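Local coordinates for ATP-dependent DNA helicase PIF1 (Candida albicans, PDB 7OTJ), which probably couples ATP hydrolysis to 5'-3' translocation and unwinding of DNA, G-quadruplexes included, to keep nuclear and mitochondrial genomes stable, at residues G208-D212 with D213-D217; R132-G136 with I137-A141; L492-R496 with S497-S501; K226-E229 with G230-P233; N121-A124 with K125-R129. All blocks are in the same frame, centred on the assembly; numbering follows the deposited sequence.

Contact 1 (G208-D212 with D213-D217)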
loop_
_atom_site.group_PDB
_atom_site.type_symbol
_atom_site.label_atom_id
_atom_site.label_comp_id
_atom_site.label_asym_id
_atom_site.label_seq_id
_atom_site.Cartn_x
_atom_site.Cartn_y
_atom_site.Cartn_z
ATOM N N GLY A 208 -19.874 12.015 -4.846
ATOM C CA GLY A 208 -19.548 13.368 -4.463
ATOM C C GLY A 208 -20.707 14.161 -3.889
ATOM O O GLY A 208 -20.477 15.100 -3.120
ATOM N N ASN A 209 -21.944 13.826 -4.257
ATOM C CA ASN A 209 -23.116 14.493 -3.696
ATOM C C ASN A 209 -23.413 13.927 -2.311
ATOM O O ASN A 209 -23.690 12.732 -2.166
ATOM C CB ASN A 209 -24.321 14.329 -4.620
ATOM C CG ASN A 209 -24.036 14.792 -6.038
ATOM O OD1 ASN A 209 -23.260 15.723 -6.259
ATOM N ND2 ASN A 209 -24.663 14.138 -7.010
ATOM N N VAL A 210 -23.368 14.785 -1.297
ATOM C CA VAL A 210 -23.528 14.364 0.093
ATOM C C VAL A 210 -24.780 15.003 0.685
ATOM O O VAL A 210 -24.825 16.230 0.851
ATOM C CB VAL A 210 -22.286 14.722 0.921
ATOM C CG1 VAL A 210 -22.486 14.328 2.379
ATOM C CG2 VAL A 210 -21.043 14.063 0.331
ATOM N N PRO A 211 -25.809 14.222 1.016
ATOM C CA PRO A 211 -27.020 14.804 1.607
ATOM C C PRO A 211 -26.731 15.413 2.971
ATOM O O PRO A 211 -25.728 15.102 3.620
ATOM C CB PRO A 211 -27.976 13.609 1.727
ATOM C CG PRO A 211 -27.416 12.562 0.830
ATOM C CD PRO A 211 -25.934 12.770 0.810
ATOM N N ASP A 212 -27.638 16.298 3.405
ATOM C CA ASP A 212 -27.473 16.974 4.690
ATOM C C ASP A 212 -27.353 15.973 5.834
ATOM O O ASP A 212 -26.473 16.102 6.695
ATOM C CB ASP A 212 -28.641 17.937 4.940
ATOM C CG ASP A 212 -28.747 19.014 3.881
ATOM O OD1 ASP A 212 -27.875 19.052 2.987
ATOM O OD2 ASP A 212 -29.703 19.813 3.930
ATOM N N ASP A 213 -28.236 14.972 5.865
ATOM C CA ASP A 213 -28.238 14.027 6.978
ATOM C C ASP A 213 -26.931 13.246 7.049
ATOM O O ASP A 213 -26.400 13.016 8.143
ATOM C CB ASP A 213 -29.429 13.079 6.867
ATOM C CG ASP A 213 -30.693 13.655 7.457
ATOM O OD1 ASP A 213 -30.684 14.835 7.866
ATOM O OD2 ASP A 213 -31.699 12.920 7.520
ATOM N N THR A 214 -26.396 12.828 5.898
ATOM C CA THR A 214 -25.095 12.163 5.887
ATOM C C THR A 214 -24.009 13.102 6.396
ATOM O O THR A 214 -23.197 12.728 7.253
ATOM C CB THR A 214 -24.759 11.663 4.474
ATOM O OG1 THR A 214 -25.638 10.589 4.117
ATOM C CG2 THR A 214 -23.316 11.173 4.391
ATOM N N ALA A 215 -23.998 14.342 5.899
ATOM C CA ALA A 215 -23.007 15.317 6.345
ATOM C C ALA A 215 -23.131 15.582 7.839
ATOM O O ALA A 215 -22.122 15.640 8.553
ATOM C CB ALA A 215 -23.153 16.618 5.557
ATOM N N ARG A 216 -24.356 15.763 8.329
ATOM C CA ARG A 216 -24.541 15.963 9.761
ATOM C C ARG A 216 -24.103 14.737 10.558
ATOM O O ARG A 216 -23.428 14.866 11.587
ATOM C CB ARG A 216 -26.002 16.301 10.045
ATOM C CG ARG A 216 -26.257 16.704 11.474
ATOM C CD ARG A 216 -27.104 15.673 12.179
ATOM N NE ARG A 216 -28.517 15.794 11.836
ATOM C CZ ARG A 216 -29.177 14.949 11.057
ATOM N NH1 ARG A 216 -28.573 13.910 10.496
ATOM N NH2 ARG A 216 -30.475 15.144 10.841
ATOM N N ASP A 217 -24.436 13.536 10.073
ATOM C CA ASP A 217 -24.086 12.314 10.795
ATOM C C ASP A 217 -22.576 12.138 10.912
ATOM O O ASP A 217 -22.098 11.504 11.861
ATOM C CB ASP A 217 -24.725 11.093 10.126
ATOM C CG ASP A 217 -26.212 10.960 10.437
ATOM O OD1 ASP A 217 -26.784 11.888 11.046
ATOM O OD2 ASP A 217 -26.808 9.924 10.076
#
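V210 and T214 meet methyl to methyl where the chain runs from loop into helix: V210 CG1 lies 3.8 Å from T214 CG2, the two side chains crossing at about a right angle. The same V210 CG1 is 4.0 Å from A215 CB. It stands anti to the backbone N of V210 (chi1 178°), on the side of the carbonyl carbon, which puts CG1, rather than CG2, against T214 and A215. The valine's other branch, CG2, packs on V499. P211 adds its ring from the flank, CD coming within 4.0 Å of T214 CB. This proline holds the N-cap position of helix 212-219, where it can stand because the N-cap residue's own N-H is not used by the helix. Its carbonyl opens the helical bonding: A215 N donates to P211 O at 3.0 Å with an N-H...O angle of 169°, and R216 N follows to D212 O at 2.7 Å. D212 and D213, acidic residues in the first turn, would probably interact favourably with the helix dipole. On the outer face, R216 bends back at chi2 and chi3 to join a salt-bridge network, its NH2 3.0 Å from D213 OD1 and its NH1 2.8 Å from D217 OD1. Further out, R197 and R220 also pair with D217, N204 of helix 196-204 bonds the hydroxyl of T214, and D212 has R496 as its partner. A215, small enough to admit an aromatic ring, packs against F494.

Contact 2 (R132-G136 with I137-A141)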
loop_
_atom_site.group_PDB
_atom_site.type_symbol
_atom_site.label_atom_id
_atom_site.label_comp_id
_atom_site.label_asym_id
_atom_site.label_seq_id
_atom_site.Cartn_x
_atom_site.Cartn_y
_atom_site.Cartn_z
ATOM N N ARG A 132 -0.384 -10.986 -28.262
ATOM C CA ARG A 132 -1.643 -10.982 -27.538
ATOM C C ARG A 132 -1.685 -9.799 -26.574
ATOM O O ARG A 132 -0.643 -9.223 -26.237
ATOM C CB ARG A 132 -1.825 -12.283 -26.758
ATOM C CG ARG A 132 -1.999 -13.527 -27.608
ATOM C CD ARG A 132 -3.371 -13.591 -28.252
ATOM N NE ARG A 132 -3.727 -14.962 -28.594
ATOM C CZ ARG A 132 -3.373 -15.573 -29.716
ATOM N NH1 ARG A 132 -2.659 -14.956 -30.643
ATOM N NH2 ARG A 132 -3.746 -16.835 -29.912
ATOM N N PRO A 133 -2.880 -9.412 -26.128
ATOM C CA PRO A 133 -2.980 -8.415 -25.059
ATOM C C PRO A 133 -2.106 -8.794 -23.875
ATOM O O PRO A 133 -2.107 -9.939 -23.418
ATOM C CB PRO A 133 -4.465 -8.440 -24.701
ATOM C CG PRO A 133 -5.134 -8.819 -25.977
ATOM C CD PRO A 133 -4.202 -9.757 -26.684
ATOM N N PHE A 134 -1.314 -7.825 -23.412
ATOM C CA PHE A 134 -0.354 -8.028 -22.333
ATOM C C PHE A 134 0.565 -9.214 -22.613
ATOM O O PHE A 134 1.014 -9.900 -21.691
ATOM C CB PHE A 134 -1.063 -8.176 -20.984
ATOM C CG PHE A 134 -1.031 -6.919 -20.165
ATOM C CD1 PHE A 134 -1.995 -5.941 -20.334
ATOM C CD2 PHE A 134 -0.007 -6.696 -19.262
ATOM C CE1 PHE A 134 -1.951 -4.772 -19.598
ATOM C CE2 PHE A 134 0.044 -5.532 -18.523
ATOM C CZ PHE A 134 -0.930 -4.564 -18.692
ATOM N N GLY A 135 0.872 -9.442 -23.891
ATOM C CA GLY A 135 1.777 -10.519 -24.256
ATOM C C GLY A 135 1.332 -11.879 -23.770
ATOM O O GLY A 135 2.174 -12.707 -23.407
ATOM N N GLY A 136 0.022 -12.112 -23.709
ATOM C CA GLY A 136 -0.540 -13.379 -23.291
ATOM C C GLY A 136 -0.777 -13.513 -21.802
ATOM O O GLY A 136 -1.430 -14.477 -21.378
ATOM N N ILE A 137 -0.286 -12.570 -20.995
ATOM C CA ILE A 137 -0.481 -12.628 -19.550
ATOM C C ILE A 137 -1.946 -12.380 -19.229
ATOM O O ILE A 137 -2.573 -11.472 -19.786
ATOM C CB ILE A 137 0.427 -11.612 -18.842
ATOM C CG1 ILE A 137 1.900 -11.943 -19.109
ATOM C CG2 ILE A 137 0.113 -11.575 -17.355
ATOM C CD1 ILE A 137 2.874 -10.873 -18.653
ATOM N N GLN A 138 -2.506 -13.190 -18.336
ATOM C CA GLN A 138 -3.861 -12.945 -17.864
ATOM C C GLN A 138 -3.844 -11.767 -16.890
ATOM O O GLN A 138 -3.173 -11.816 -15.852
ATOM C CB GLN A 138 -4.436 -14.193 -17.197
ATOM C CG GLN A 138 -5.858 -14.013 -16.667
ATOM C CD GLN A 138 -6.322 -15.185 -15.816
ATOM O OE1 GLN A 138 -5.605 -16.172 -15.650
ATOM N NE2 GLN A 138 -7.527 -15.077 -15.271
ATOM N N LEU A 139 -4.564 -10.705 -17.229
ATOM C CA LEU A 139 -4.622 -9.524 -16.384
ATOM C C LEU A 139 -5.821 -9.636 -15.451
ATOM O O LEU A 139 -6.944 -9.880 -15.903
ATOM C CB LEU A 139 -4.716 -8.265 -17.243
ATOM C CG LEU A 139 -4.752 -6.926 -16.517
ATOM C CD1 LEU A 139 -3.479 -6.730 -15.718
ATOM C CD2 LEU A 139 -4.928 -5.812 -17.526
ATOM N N VAL A 140 -5.572 -9.481 -14.151
ATOM C CA VAL A 140 -6.620 -9.496 -13.128
ATOM C C VAL A 140 -6.519 -8.174 -12.381
ATOM O O VAL A 140 -5.679 -8.019 -11.486
ATOM C CB VAL A 140 -6.492 -10.681 -12.165
ATOM C CG1 VAL A 140 -7.570 -10.596 -11.068
ATOM C CG2 VAL A 140 -6.565 -12.019 -12.918
ATOM N N ALA A 141 -7.344 -7.206 -12.766
ATOM C CA ALA A 141 -7.377 -5.911 -12.105
ATOM C C ALA A 141 -8.435 -5.901 -11.013
ATOM O O ALA A 141 -9.542 -6.417 -11.194
ATOM C CB ALA A 141 -7.660 -4.797 -13.112
#
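I137 and F134 bury the most surface in this tight turn, and their backbones are joined directly: I137 N donates to F134 O at 3.1 Å, from well above the carbonyl plane. The bond closes a type I' turn, F134 to I137, with G135 and G136 at its middle. Both glycines have positive phi, 57° and 89°, which a residue without CB accepts easily. I137 then lays its aliphatic chain against the same carbonyl, CB and CG1 each 3.4 Å from F134 O. Two residues farther on, L139 reaches back to the phenylalanine: L139 CD2 is 3.8 Å from F134 CE1, and L139 CD1 stands over one face of the ring. The leucine CG is anti to its backbone N (chi1 -179°), which carries CG out from the strand and lets its methyls meet the ring. Large apolar side chains suit this buried place. F134 also packs on L117 and L120 of helix 114-128 and on T179 of helix 174-179, while I137 touches L104. The turn delivers the chain from helix 114-128 into strand 138-143, which runs parallel between strands 103-107 and 21-25 of the six-stranded sheet in the ATP-binding domain.

Contact 3 (L492-R496 with S497-S501). With PO4 (phosphate ion), chain R.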
loop_
_atom_site.group_PDB
_atom_site.type_symbol
_atom_site.label_atom_id
_atom_site.label_comp_id
_atom_site.label_asym_id
_atom_site.label_seq_id
_atom_site.Cartn_x
_atom_site.Cartn_y
_atom_site.Cartn_z
ATOM N N LEU A 492 -12.677 14.701 12.131
ATOM C CA LEU A 492 -12.364 16.094 12.403
ATOM C C LEU A 492 -12.435 16.906 11.116
ATOM O O LEU A 492 -11.964 16.464 10.061
ATOM C CB LEU A 492 -10.975 16.232 13.039
ATOM C CG LEU A 492 -10.760 15.511 14.376
ATOM C CD1 LEU A 492 -9.324 15.675 14.847
ATOM C CD2 LEU A 492 -11.736 15.994 15.437
ATOM N N ASN A 493 -13.042 18.091 11.214
ATOM C CA ASN A 493 -13.089 19.075 10.130
ATOM C C ASN A 493 -13.796 18.539 8.887
ATOM O O ASN A 493 -13.412 18.849 7.758
ATOM C CB ASN A 493 -11.681 19.556 9.777
ATOM C CG ASN A 493 -11.006 20.257 10.933
ATOM O OD1 ASN A 493 -11.304 21.416 11.226
ATOM N ND2 ASN A 493 -10.086 19.562 11.594
ATOM N N PHE A 494 -14.885 17.798 9.096
ATOM C CA PHE A 494 -15.663 17.281 7.979
ATOM C C PHE A 494 -16.323 18.427 7.230
ATOM O O PHE A 494 -16.773 19.406 7.830
ATOM C CB PHE A 494 -16.735 16.299 8.455
ATOM C CG PHE A 494 -17.592 15.755 7.337
ATOM C CD1 PHE A 494 -18.713 16.444 6.895
ATOM C CD2 PHE A 494 -17.267 14.559 6.717
ATOM C CE1 PHE A 494 -19.484 15.953 5.857
ATOM C CE2 PHE A 494 -18.036 14.062 5.682
ATOM C CZ PHE A 494 -19.147 14.760 5.251
ATOM N N ASN A 495 -16.360 18.311 5.906
ATOM C CA ASN A 495 -17.047 19.294 5.081
ATOM C C ASN A 495 -17.317 18.679 3.713
ATOM O O ASN A 495 -16.459 17.985 3.164
ATOM C CB ASN A 495 -16.210 20.573 4.964
ATOM C CG ASN A 495 -17.015 21.755 4.500
ATOM O OD1 ASN A 495 -17.927 21.621 3.684
ATOM N ND2 ASN A 495 -16.679 22.932 5.013
ATOM N N ARG A 496 -18.515 18.934 3.173
ATOM C CA ARG A 496 -18.875 18.404 1.857
ATOM C C ARG A 496 -17.930 18.882 0.764
ATOM O O ARG A 496 -17.686 18.154 -0.207
ATOM C CB ARG A 496 -20.313 18.787 1.508
ATOM C CG ARG A 496 -21.346 17.915 2.192
ATOM C CD ARG A 496 -22.762 18.388 1.921
ATOM N NE ARG A 496 -23.136 19.510 2.772
ATOM C CZ ARG A 496 -24.379 19.941 2.933
ATOM N NH1 ARG A 496 -25.395 19.372 2.304
ATOM N NH2 ARG A 496 -24.612 20.967 3.751
ATOM N N SER A 497 -17.409 20.104 0.890
ATOM C CA SER A 497 -16.432 20.604 -0.071
ATOM C C SER A 497 -15.223 19.685 -0.201
ATOM O O SER A 497 -14.538 19.724 -1.228
ATOM C CB SER A 497 -15.985 22.012 0.328
ATOM O OG SER A 497 -15.532 22.028 1.671
ATOM N N LYS A 498 -14.941 18.871 0.817
ATOM C CA LYS A 498 -13.846 17.910 0.772
ATOM C C LYS A 498 -14.209 16.603 0.073
ATOM O O LYS A 498 -13.317 15.776 -0.133
ATOM C CB LYS A 498 -13.358 17.590 2.192
ATOM C CG LYS A 498 -12.883 18.786 2.992
ATOM C CD LYS A 498 -11.626 19.387 2.393
ATOM C CE LYS A 498 -11.216 20.651 3.138
ATOM N NZ LYS A 498 -9.986 21.252 2.555
ATOM N N VAL A 499 -15.479 16.376 -0.260
ATOM C CA VAL A 499 -15.943 15.114 -0.840
ATOM C C VAL A 499 -16.249 15.347 -2.313
ATOM O O VAL A 499 -17.217 16.040 -2.653
ATOM C CB VAL A 499 -17.178 14.559 -0.119
ATOM C CG1 VAL A 499 -17.497 13.155 -0.636
ATOM C CG2 VAL A 499 -16.977 14.559 1.385
ATOM N N ALA A 500 -15.442 14.756 -3.190
ATOM C CA ALA A 500 -15.612 14.960 -4.621
ATOM C C ALA A 500 -15.173 13.708 -5.373
ATOM O O ALA A 500 -14.352 12.927 -4.881
ATOM C CB ALA A 500 -14.827 16.186 -5.098
ATOM N N SER A 501 -15.750 13.512 -6.561
ATOM C CA SER A 501 -15.387 12.421 -7.456
ATOM C C SER A 501 -15.103 12.965 -8.846
ATOM O O SER A 501 -15.656 13.987 -9.254
ATOM C CB SER A 501 -16.491 11.366 -7.547
ATOM O OG SER A 501 -16.478 10.521 -6.411
HETATM P P PO4 R . -21.217 20.507 6.204
HETATM O O1 PO4 R . -19.978 20.540 5.348
HETATM O O2 PO4 R . -22.430 20.514 5.305
HETATM O O3 PO4 R . -21.218 19.255 7.050
HETATM O O4 PO4 R . -21.232 21.722 7.101
#
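N495 and S497 are linked by an Asx turn: S497 N donates to N495 OD1 at 3.2 Å with an N-H...O angle of 164°, approaching from above the amide plane. The asparagine CG is anti to its backbone N (chi1 -162°), which swings the amide over the start of the following 3-10 turn. Asparagine suits the place because its short side chain can accept a bond from the backbone two residues on. Two i to i+3 bonds complete the turn, K498 N to N495 O at 2.9 Å and V499 N to R496 O at 2.8 Å, so three successive amides find acceptors. The amide of R496 is satisfied from outside the protein, giving its hydrogen to O1 of a phosphate ion at 3.1 Å. The R496 side chain bends at chi3 and brings the edge of its guanidinium to the same ion, NE and NH2 both making weak bonds to phosphate O2, the latter at 2.7 Å. Its NH1 forms a salt bridge with D212, so the arginine is shared between the phosphate and that carboxylate. The phosphate, probably from the crystallisation liquor, also has O3 3.8 Å from F494 CD1, in the plane of that ring. K498 turns away, its NZ bonded to the carbonyl of K468. V499 CG2 approaches F494 CZ at 4.4 Å. F494 packs on C219 of helix 212-219, its ring meeting F218, and on L480 of helix 475-481, while V499 lies on A476; the turn follows edge strand 489-492 and leads toward helix 503-511.

Contact 4 (K226-E229 with G230-P233)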
loop_
_atom_site.group_PDB
_atom_site.type_symbol
_atom_site.label_atom_id
_atom_site.label_comp_id
_atom_site.label_asym_id
_atom_site.label_seq_id
_atom_site.Cartn_x
_atom_site.Cartn_y
_atom_site.Cartn_z
ATOM N N LYS A 226 -13.092 7.008 22.989
ATOM C CA LYS A 226 -12.689 6.467 24.281
ATOM C C LYS A 226 -12.257 5.022 24.071
ATOM O O LYS A 226 -13.051 4.192 23.614
ATOM C CB LYS A 226 -13.826 6.567 25.300
ATOM C CG LYS A 226 -14.328 7.989 25.510
ATOM C CD LYS A 226 -13.156 8.943 25.733
ATOM C CE LYS A 226 -13.590 10.405 25.735
ATOM N NZ LYS A 226 -12.427 11.341 25.833
ATOM N N CYS A 227 -11.000 4.735 24.383
ATOM C CA CYS A 227 -10.356 3.463 24.104
ATOM C C CYS A 227 -9.729 2.895 25.366
ATOM O O CYS A 227 -9.530 3.615 26.351
ATOM C CB CYS A 227 -9.282 3.630 23.019
ATOM S SG CYS A 227 -9.909 4.310 21.476
ATOM N N PRO A 228 -9.410 1.600 25.372
ATOM C CA PRO A 228 -8.648 1.027 26.489
ATOM C C PRO A 228 -7.282 1.685 26.628
ATOM O O PRO A 228 -6.838 2.470 25.786
ATOM C CB PRO A 228 -8.521 -0.453 26.113
ATOM C CG PRO A 228 -9.694 -0.713 25.233
ATOM C CD PRO A 228 -9.902 0.556 24.454
ATOM N N GLU A 229 -6.606 1.346 27.729
ATOM C CA GLU A 229 -5.333 1.985 28.047
ATOM C C GLU A 229 -4.299 1.737 26.955
ATOM O O GLU A 229 -3.591 2.663 26.540
ATOM C CB GLU A 229 -4.818 1.481 29.396
ATOM C CG GLU A 229 -3.687 2.311 29.989
ATOM C CD GLU A 229 -3.131 1.704 31.264
ATOM O OE1 GLU A 229 -2.778 0.506 31.249
ATOM O OE2 GLU A 229 -3.055 2.422 32.284
ATOM N N GLY A 230 -4.201 0.503 26.473
ATOM C CA GLY A 230 -3.205 0.155 25.485
ATOM C C GLY A 230 -3.653 0.208 24.042
ATOM O O GLY A 230 -2.843 -0.063 23.148
ATOM N N ILE A 231 -4.912 0.548 23.776
ATOM C CA ILE A 231 -5.425 0.634 22.410
ATOM C C ILE A 231 -5.182 2.046 21.893
ATOM O O ILE A 231 -5.678 3.022 22.467
ATOM C CB ILE A 231 -6.917 0.269 22.345
ATOM C CG1 ILE A 231 -7.131 -1.206 22.691
ATOM C CG2 ILE A 231 -7.469 0.565 20.963
ATOM C CD1 ILE A 231 -6.461 -2.166 21.733
ATOM N N VAL A 232 -4.406 2.153 20.825
ATOM C CA VAL A 232 -4.034 3.429 20.222
ATOM C C VAL A 232 -4.798 3.576 18.909
ATOM O O VAL A 232 -4.721 2.688 18.048
ATOM C CB VAL A 232 -2.512 3.519 20.005
ATOM C CG1 VAL A 232 -1.822 3.904 21.297
ATOM C CG2 VAL A 232 -1.975 2.192 19.499
ATOM N N PRO A 233 -5.550 4.657 18.711
ATOM C CA PRO A 233 -6.269 4.836 17.443
ATOM C C PRO A 233 -5.354 5.376 16.349
ATOM O O PRO A 233 -4.505 6.239 16.589
ATOM C CB PRO A 233 -7.368 5.849 17.801
ATOM C CG PRO A 233 -6.801 6.625 18.943
ATOM C CD PRO A 233 -5.903 5.683 19.709
#
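A type I beta turn, P228 to I231, reverses the chain in the surface loop between helix 212-219 and strand 234-237, the latter one of the inner strands of the four-stranded parallel sheet. E229 and G230 take its two central positions. The closing bond, from I231 N to P228 O, is weak and long at 3.4 Å, with an N-H...O angle of 147°. More of the contact is made by side chains. I231 lies against the proline ring, the two crossing obliquely: its CG1 is 3.6 Å from P228 CG, and its CB is 3.7 Å from P228 CD. The branch at CB lets the isoleucine face two neighbours. CG1 is anti to the carbonyl carbon (chi1 -66°) and meets the ring, while CG2, anti to the backbone N, comes within 4.1 Å of C227 CB. That cysteine carbon also rests 3.7 Å from I231 O. Proline is tolerated at the first position, where the turn asks no hydrogen of its N, and it gives I231 a compact apolar ring. E229 has its CB directed away from the second half of the turn, with an extended chain beyond CG at the exposed surface, as befits a charged residue, and G230 fits easily at the exposed bend. C227 and I231 both touch K462 of a nearby loop. With so weak a closing bond, the apolar contacts of I231 with P228 and C227 probably carry much of the hold between the two sides of the turn.

Contact 5 (N121-A124 with K125-R129)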
loop_
_atom_site.group_PDB
_atom_site.type_symbol
_atom_site.label_atom_id
_atom_site.label_comp_id
_atom_site.label_asym_id
_atom_site.label_seq_id
_atom_site.Cartn_x
_atom_site.Cartn_y
_atom_site.Cartn_z
ATOM N N ASN A 121 1.881 -2.768 -21.101
ATOM C CA ASN A 121 1.331 -3.573 -22.186
ATOM C C ASN A 121 2.359 -3.784 -23.294
ATOM O O ASN A 121 2.619 -4.921 -23.706
ATOM C CB ASN A 121 0.070 -2.906 -22.734
ATOM C CG ASN A 121 -0.712 -3.818 -23.659
ATOM O OD1 ASN A 121 -0.534 -5.038 -23.641
ATOM N ND2 ASN A 121 -1.589 -3.233 -24.467
ATOM N N GLU A 122 2.969 -2.693 -23.770
ATOM C CA GLU A 122 3.965 -2.788 -24.834
ATOM C C GLU A 122 5.177 -3.591 -24.387
ATOM O O GLU A 122 5.755 -4.344 -25.178
ATOM C CB GLU A 122 4.386 -1.390 -25.290
ATOM C CG GLU A 122 3.241 -0.559 -25.878
ATOM C CD GLU A 122 3.704 0.756 -26.499
ATOM O OE1 GLU A 122 2.832 1.595 -26.811
ATOM O OE2 GLU A 122 4.926 0.951 -26.682
ATOM N N ILE A 123 5.573 -3.451 -23.121
ATOM C CA ILE A 123 6.749 -4.161 -22.632
ATOM C C ILE A 123 6.456 -5.649 -22.535
ATOM O O ILE A 123 7.292 -6.486 -22.897
ATOM C CB ILE A 123 7.205 -3.579 -21.278
ATOM C CG1 ILE A 123 8.153 -2.404 -21.506
ATOM C CG2 ILE A 123 7.892 -4.636 -20.429
ATOM C CD1 ILE A 123 7.728 -1.122 -20.857
ATOM N N ALA A 124 5.258 -5.999 -22.064
ATOM C CA ALA A 124 4.847 -7.396 -22.021
ATOM C C ALA A 124 4.956 -8.044 -23.396
ATOM O O ALA A 124 5.562 -9.111 -23.544
ATOM C CB ALA A 124 3.417 -7.497 -21.494
ATOM N N LYS A 125 4.374 -7.410 -24.416
ATOM C CA LYS A 125 4.430 -7.963 -25.764
ATOM C C LYS A 125 5.869 -8.116 -26.241
ATOM O O LYS A 125 6.250 -9.167 -26.766
ATOM C CB LYS A 125 3.622 -7.089 -26.723
ATOM C CG LYS A 125 2.138 -7.015 -26.379
ATOM C CD LYS A 125 1.395 -6.035 -27.272
ATOM C CE LYS A 125 -0.068 -5.947 -26.877
ATOM N NZ LYS A 125 -0.831 -5.045 -27.777
ATOM N N ASN A 126 6.686 -7.078 -26.054
ATOM C CA ASN A 126 8.040 -7.094 -26.600
ATOM C C ASN A 126 8.890 -8.180 -25.954
ATOM O O ASN A 126 9.472 -9.022 -26.648
ATOM C CB ASN A 126 8.698 -5.728 -26.415
ATOM C CG ASN A 126 10.003 -5.611 -27.168
ATOM O OD1 ASN A 126 10.033 -5.127 -28.300
ATOM N ND2 ASN A 126 11.091 -6.062 -26.551
ATOM N N LEU A 127 8.977 -8.173 -24.623
ATOM C CA LEU A 127 9.859 -9.103 -23.927
ATOM C C LEU A 127 9.449 -10.553 -24.143
ATOM O O LEU A 127 10.299 -11.450 -24.092
ATOM C CB LEU A 127 9.879 -8.781 -22.436
ATOM C CG LEU A 127 10.333 -7.380 -22.027
ATOM C CD1 LEU A 127 10.370 -7.297 -20.527
ATOM C CD2 LEU A 127 11.691 -7.069 -22.614
ATOM N N ARG A 128 8.167 -10.804 -24.393
ATOM C CA ARG A 128 7.659 -12.163 -24.516
ATOM C C ARG A 128 7.457 -12.608 -25.962
ATOM O O ARG A 128 7.034 -13.748 -26.185
ATOM C CB ARG A 128 6.345 -12.296 -23.739
ATOM C CG ARG A 128 6.507 -12.127 -22.244
ATOM C CD ARG A 128 5.186 -11.799 -21.570
ATOM N NE ARG A 128 4.168 -12.816 -21.806
ATOM C CZ ARG A 128 4.010 -13.904 -21.066
ATOM N NH1 ARG A 128 4.844 -14.199 -20.083
ATOM N NH2 ARG A 128 2.984 -14.713 -21.312
ATOM N N ARG A 129 7.773 -11.755 -26.943
ATOM C CA ARG A 129 7.546 -12.050 -28.365
ATOM C C ARG A 129 6.109 -12.499 -28.614
ATOM O O ARG A 129 5.842 -13.404 -29.408
ATOM C CB ARG A 129 8.531 -13.098 -28.883
ATOM C CG ARG A 129 9.991 -12.690 -28.814
ATOM C CD ARG A 129 10.878 -13.835 -29.288
ATOM N NE ARG A 129 12.297 -13.521 -29.175
ATOM C CZ ARG A 129 13.275 -14.328 -29.561
ATOM N NH1 ARG A 129 13.024 -15.512 -30.098
ATOM N NH2 ARG A 129 14.537 -13.938 -29.408
#
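N121 meets K125 one turn along the helix, by backbone and side chain. K125 N donates to N121 O at 3.1 Å, and the extended lysine chain passes aslant of the amide, K125 CE 3.4 Å from N121 OD1. Asparagine and lysine suit a shared partner: N121 ND2 and K125 NZ both reach the carboxylate of E178, while N121 OD1 accepts from F134 N. E122 points outward, and its carbonyl takes the N-H of N126 at 3.0 Å. I123 is apolar and buried; its O receives L127 N at 2.9 Å, and its CG2, anti to the backbone N, lies beside L127 CD1 at 3.6 Å, the two side chains pointing the same way. A124, whose methyl leaves room for W98, gives its carbonyl to R128 N at 3.2 Å. The aliphatic part of R128 curls past that oxygen, CD 3.4 Å from A124 O, before its guanidinium bonds the carbonyls of G135 and W98. R129, with positive phi and two bonds back into the last turn, completes a Schellman motif. I123 and L127 face helices 81-90 and 92-100, and the whole helix is the crossover of the beta-alpha-beta unit from strand 103-107 to 138-143.

In the fold
Along the chain the order is contact 5, contact 2, contact 1, contact 4, contact 3; they form two pairs and a single. Contacts 5 and 2, with centres about 10 Å apart, are consecutive parts of one beta-alpha-beta unit in the ATP-binding domain, where the end of helix 114-128 meets the turn into strand 138-143. Contacts 1 and 3, with centres also about 10 Å apart, touch despite some 280 intervening residues: loop 492-501 packs against the start of helix 212-219. Contact 4 stands alone, its nearest atoms about 10 Å from contact 3, and leads into the four-stranded sheet that contact 3 leaves. The set thus samples both parallel-sheet domains of the helicase.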